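Local coordinates for Card1 endonuclease domain-containing protein (Vibrio cholerae, PDB 1XMX), which is of unknown function but carries a Card1-like endonuclease domain of the PDDEXK clan and may therefore bind nucleic acid, at residues L22-V27 with Q137-I142. Residues are numbered along the deposited sequence; the frame is centred on the assembly and turned at random.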
# COMPACT_ATOMS: atom_id res chain seq x y z
N LEU A 22 -10.00 8.12 12.73
CA LEU A 22 -8.76 8.85 12.52
C LEU A 22 -8.96 10.26 11.93
O LEU A 22 -7.99 11.07 11.86
CB LEU A 22 -7.78 8.02 11.64
CG LEU A 22 -7.43 6.60 12.09
CD1 LEU A 22 -6.41 5.99 11.15
CD2 LEU A 22 -6.89 6.57 13.55
N ASP A 23 -10.17 10.53 11.45
CA ASP A 23 -10.51 11.78 10.77
C ASP A 23 -10.51 12.74 11.94
O ASP A 23 -11.12 12.48 12.98
CB ASP A 23 -11.95 11.65 10.21
CG ASP A 23 -12.38 12.81 9.39
OD1 ASP A 23 -12.28 13.99 9.81
OD2 ASP A 23 -12.77 12.57 8.24
N HIS A 24 -9.88 13.89 11.77
CA HIS A 24 -9.81 14.86 12.88
C HIS A 24 -11.16 15.46 13.22
O HIS A 24 -11.29 16.06 14.30
CB HIS A 24 -8.88 16.02 12.49
CG HIS A 24 -7.44 15.63 12.39
ND1 HIS A 24 -6.43 16.55 12.18
CD2 HIS A 24 -6.84 14.43 12.47
CE1 HIS A 24 -5.27 15.92 12.13
NE2 HIS A 24 -5.50 14.63 12.32
N ARG A 25 -12.13 15.35 12.31
CA ARG A 25 -13.46 15.96 12.56
C ARG A 25 -14.36 15.12 13.45
O ARG A 25 -15.35 15.62 13.98
CB ARG A 25 -14.16 16.30 11.24
CG ARG A 25 -13.36 17.29 10.39
CD ARG A 25 -13.92 17.38 8.97
NE ARG A 25 -13.83 16.06 8.35
CZ ARG A 25 -14.18 15.80 7.09
NH1 ARG A 25 -14.70 16.78 6.35
NH2 ARG A 25 -14.02 14.57 6.58
N THR A 26 -14.03 13.84 13.63
CA THR A 26 -14.87 12.91 14.40
C THR A 26 -14.61 13.18 15.85
O THR A 26 -13.45 13.29 16.27
CB THR A 26 -14.58 11.45 14.01
OG1 THR A 26 -14.82 11.31 12.61
CG2 THR A 26 -15.45 10.39 14.78
N VAL A 27 -15.70 13.38 16.59
CA VAL A 27 -15.65 13.63 18.03
C VAL A 27 -15.35 12.33 18.82
O VAL A 27 -14.45 12.31 19.68
CB VAL A 27 -17.00 14.31 18.44
CG1 VAL A 27 -17.11 14.49 19.96
CG2 VAL A 27 -17.12 15.70 17.74
N GLN A 137 -16.13 13.63 2.96
CA GLN A 137 -15.12 12.75 2.40
C GLN A 137 -14.25 12.35 3.61
O GLN A 137 -13.79 13.19 4.32
CB GLN A 137 -14.36 13.54 1.33
CG GLN A 137 -13.04 12.96 0.87
CD GLN A 137 -13.19 11.54 0.35
OE1 GLN A 137 -12.40 10.67 0.70
NE2 GLN A 137 -14.17 11.33 -0.53
N VAL A 138 -14.05 11.08 3.88
CA VAL A 138 -13.21 10.72 5.03
C VAL A 138 -11.78 11.19 4.86
O VAL A 138 -11.21 11.05 3.79
CB VAL A 138 -13.23 9.22 5.24
CG1 VAL A 138 -12.29 8.83 6.43
CG2 VAL A 138 -14.72 8.76 5.50
N GLN A 139 -11.17 11.78 5.90
CA GLN A 139 -9.82 12.30 5.72
C GLN A 139 -8.90 11.12 5.51
O GLN A 139 -9.26 9.99 5.87
CB GLN A 139 -9.38 13.09 6.95
CG GLN A 139 -10.18 14.36 7.15
CD GLN A 139 -9.66 15.18 8.28
OE1 GLN A 139 -8.93 14.70 9.13
NE2 GLN A 139 -10.00 16.46 8.28
N ASP A 140 -7.68 11.39 5.04
CA ASP A 140 -6.70 10.41 4.65
C ASP A 140 -5.56 10.41 5.65
O ASP A 140 -4.63 11.17 5.52
CB ASP A 140 -6.19 10.77 3.24
CG ASP A 140 -7.32 10.69 2.20
OD1 ASP A 140 -8.13 9.79 2.40
OD2 ASP A 140 -7.42 11.52 1.24
N ARG A 141 -5.65 9.55 6.66
CA ARG A 141 -4.78 9.58 7.84
C ARG A 141 -4.05 8.27 8.12
O ARG A 141 -2.93 8.26 8.60
CB ARG A 141 -5.62 9.90 9.09
CG ARG A 141 -6.34 11.27 9.07
CD ARG A 141 -5.39 12.38 8.96
NE ARG A 141 -6.12 13.64 9.02
CZ ARG A 141 -5.56 14.84 8.89
NH1 ARG A 141 -4.25 14.94 8.67
NH2 ARG A 141 -6.32 15.94 8.98
N ILE A 142 -4.72 7.15 7.88
CA ILE A 142 -4.12 5.83 8.10
C ILE A 142 -2.81 5.65 7.31
O ILE A 142 -2.65 6.17 6.18
CB ILE A 142 -5.17 4.70 7.80
CG1 ILE A 142 -4.84 3.41 8.56
CG2 ILE A 142 -5.39 4.47 6.29
CD1 ILE A 142 -5.53 2.25 7.96
O HOH W 1 -15.76 16.63 3.38
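The guanidinium of Arg141 lies flat over one face of the His24 imidazole, a parallel stack with centres 3.5 Å apart and planes inclined by 6°. The pair belongs to a contact between a type I beta turn, Asp23 to Thr26, and the loop linking edge strand 136-137 to helix 144-150. The turn joins helix 15-22 to strand 30-35 of the same parallel-rich sheet, so the contact ties a helix-strand connection to the chain leaving the sheet. The bend of Arg141 at chi2 folds its head back to Gln139, whose OE1 takes NE and NH2 side-on in the guanidinium plane. Gln139 OE1 also accepts His24 N across the contact (2.9 Å), the donor standing well above the amide plane; three N-H groups thus converge on OE1, all from out of the amide plane, and hold the oxygen in place.

Stacked on this amide, with planes 16° apart, is the Asp23 carboxylate, and its OD1 lies 3.3 Å from CD of Gln139. CG of Asp23 is trans to the backbone nitrogen, which turns the carboxylate to where OD1 accepts Arg25 N in an Asx turn. Asp23 OD2 meanwhile receives Gln139 N from above the carboxylate plane at 2.9 Å. Arg25 grips both oxygens side-on in a salt bridge, and each oxygen has two donors, which probably favours the ionised carboxylate. On the buried side, Leu22 CD1 rests against Ile142 CB at 3.8 Å, and Ile142 continues onto Tyr147 and Ile150 of helix 144-150. Arg25 NH2 also reaches Gln137 O (2.7 Å) with a bent N-H angle of 136°, while water 1 bridges Arg25 NH1 and Gln137 N, accepting from both.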